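PDB 5WHG: protein VMS1 from Saccharomyces cerevisiae, which cleaves polypeptidyl-tRNAs downstream of ribosome-associated quality control, releasing incompletely synthesized polypeptides for degradation, and associates with the 60S ribosomal subunit. Local coordinates for residues Y67-V72 with N247-K252. Residues are numbered along the deposited sequence; the frame is centred on the assembly and turned at random.
With ZN (zinc ion), chain B.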
# COMPACT_ATOMS: atom_id res chain seq x y z
N TYR A 67 0.25 -16.68 -14.19
CA TYR A 67 -1.11 -17.20 -14.12
C TYR A 67 -1.81 -16.72 -12.85
O TYR A 67 -2.89 -16.12 -12.91
CB TYR A 67 -1.09 -18.72 -14.17
CG TYR A 67 -2.47 -19.33 -14.27
CD1 TYR A 67 -3.25 -19.14 -15.39
CD2 TYR A 67 -2.97 -20.12 -13.24
CE1 TYR A 67 -4.51 -19.71 -15.48
CE2 TYR A 67 -4.21 -20.70 -13.33
CZ TYR A 67 -4.98 -20.49 -14.45
OH TYR A 67 -6.23 -21.06 -14.53
N HIS A 68 -1.20 -16.98 -11.69
CA HIS A 68 -1.75 -16.50 -10.43
C HIS A 68 -2.04 -15.01 -10.46
O HIS A 68 -3.01 -14.55 -9.85
CB HIS A 68 -0.79 -16.82 -9.28
CG HIS A 68 -1.28 -16.35 -7.94
ND1 HIS A 68 -2.07 -17.13 -7.13
CD2 HIS A 68 -1.09 -15.19 -7.28
CE1 HIS A 68 -2.35 -16.47 -6.02
NE2 HIS A 68 -1.77 -15.28 -6.09
N LEU A 69 -1.23 -14.23 -11.17
CA LEU A 69 -1.42 -12.78 -11.13
C LEU A 69 -2.68 -12.36 -11.87
O LEU A 69 -3.41 -11.47 -11.42
CB LEU A 69 -0.19 -12.07 -11.69
CG LEU A 69 0.80 -11.64 -10.61
CD1 LEU A 69 1.95 -10.86 -11.22
CD2 LEU A 69 0.08 -10.82 -9.54
N MSE A 70 -2.95 -12.98 -13.01
CA MSE A 70 -4.14 -12.60 -13.77
C MSE A 70 -5.41 -13.04 -13.05
O MSE A 70 -6.42 -12.34 -13.08
CB MSE A 70 -4.08 -13.20 -15.18
CG MSE A 70 -2.80 -12.88 -15.92
SE MSE A 70 -2.63 -13.81 -17.63
CE MSE A 70 -3.82 -12.67 -18.69
N ASN A 71 -5.35 -14.20 -12.39
CA ASN A 71 -6.51 -14.66 -11.62
C ASN A 71 -6.77 -13.77 -10.41
O ASN A 71 -7.92 -13.50 -10.07
CB ASN A 71 -6.30 -16.10 -11.20
CG ASN A 71 -6.78 -17.06 -12.23
OD1 ASN A 71 -7.87 -16.89 -12.76
ND2 ASN A 71 -5.97 -18.05 -12.55
N VAL A 72 -5.70 -13.33 -9.73
CA VAL A 72 -5.86 -12.29 -8.71
C VAL A 72 -6.51 -11.06 -9.32
O VAL A 72 -7.50 -10.54 -8.80
CB VAL A 72 -4.49 -11.94 -8.08
CG1 VAL A 72 -4.59 -10.61 -7.37
CG2 VAL A 72 -4.05 -13.00 -7.10
N ASN A 247 4.73 -4.82 -7.07
CA ASN A 247 3.79 -5.27 -8.10
C ASN A 247 2.61 -4.31 -8.16
O ASN A 247 1.71 -4.35 -7.30
CB ASN A 247 3.34 -6.69 -7.80
CG ASN A 247 2.46 -7.24 -8.88
OD1 ASN A 247 2.31 -6.64 -9.94
ND2 ASN A 247 1.88 -8.40 -8.61
N PHE A 248 2.59 -3.45 -9.19
CA PHE A 248 1.48 -2.52 -9.41
C PHE A 248 0.49 -3.20 -10.35
O PHE A 248 0.76 -3.35 -11.54
CB PHE A 248 1.95 -1.19 -10.00
CG PHE A 248 2.49 -0.20 -8.97
CD1 PHE A 248 2.36 -0.43 -7.61
CD2 PHE A 248 3.14 0.96 -9.40
CE1 PHE A 248 2.88 0.48 -6.67
CE2 PHE A 248 3.66 1.88 -8.48
CZ PHE A 248 3.53 1.64 -7.11
N LEU A 249 -0.66 -3.61 -9.81
CA LEU A 249 -1.68 -4.25 -10.63
C LEU A 249 -2.23 -3.27 -11.65
O LEU A 249 -2.49 -3.65 -12.80
CB LEU A 249 -2.79 -4.81 -9.74
CG LEU A 249 -2.35 -5.83 -8.67
CD1 LEU A 249 -3.53 -6.48 -8.00
CD2 LEU A 249 -1.49 -6.90 -9.30
N GLU A 250 -2.42 -2.02 -11.26
CA GLU A 250 -2.71 -0.94 -12.20
C GLU A 250 -1.87 0.27 -11.81
O GLU A 250 -1.42 0.41 -10.67
CB GLU A 250 -4.19 -0.57 -12.21
CG GLU A 250 -5.17 -1.73 -12.19
CD GLU A 250 -5.36 -2.44 -13.53
OE1 GLU A 250 -4.71 -2.04 -14.52
OE2 GLU A 250 -6.16 -3.40 -13.59
N HIS A 251 -1.65 1.16 -12.78
CA HIS A 251 -0.94 2.40 -12.50
C HIS A 251 -1.23 3.38 -13.61
O HIS A 251 -1.30 2.99 -14.78
CB HIS A 251 0.57 2.19 -12.37
CG HIS A 251 1.22 1.85 -13.67
ND1 HIS A 251 1.80 2.81 -14.48
CD2 HIS A 251 1.33 0.68 -14.33
CE1 HIS A 251 2.25 2.23 -15.58
NE2 HIS A 251 1.98 0.94 -15.51
N LYS A 252 -1.39 4.65 -13.25
CA LYS A 252 -1.66 5.71 -14.22
C LYS A 252 -0.91 6.96 -13.78
O LYS A 252 -0.76 7.19 -12.58
CB LYS A 252 -3.16 6.00 -14.33
CG LYS A 252 -3.65 6.25 -15.76
CD LYS A 252 -4.08 4.94 -16.43
CE LYS A 252 -4.35 5.11 -17.93
NZ LYS A 252 -4.76 3.84 -18.60
ZN ZN B . -3.02 -18.63 -7.77
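Leu-69 meets Asn-247 and Leu-249 where the helix of residues 66-76 lies against the edge strand 247-255. The side chains of Leu-69 and Asn-247 come from opposite directions, and the forked end of the leucine meets the ND2 side of the amide. Leu-69 CD2 lies 3.2 Å from Asn-247 ND2, with CD1 a little farther. No hydrogen bond crosses here. The reach of Asn-247 comes from its first torsion, which sets CG anti to the backbone N (chi1 -176°) and sends the amide out from the strand toward the helix. Leu-69 CD2 also packs on Leu-249 CD2 at 4.2 Å, and one helical turn further on Val-72 CG1 touches Leu-249 CD1 at 4.3 Å. Leu-249 is thus shared between two residues of one helix face, with Leu-76 of the next turn extending the apolar strip along it. The contact is small, 135 Å² in all, yet three of its four touching residues are buried.

Behind it, Leu-249 and Glu-250 both face Ile-222, a classic beta bulge at which the strand turns a corner. Backbone bonds from Asn-247 to Ser-224 and from Glu-250 to Ile-222 fix the edge strand to its neighbour 217-224, while Glu-250 OE2 is hydrogen-bonded to Tyr-306 OH. On the helix side, His-68 binds the zinc ion through ND1 at 1.9 Å; Cys-46, Cys-49 and His-62 complete the site. This metal ligand is followed directly by Leu-69, the first of the two helix residues that touch the strand. His-68, the last ligand of the C2H2-type zinc finger, sits near the start of this helix, which packs on the bulged edge of the mixed beta-sheet of the VLRF1 domain.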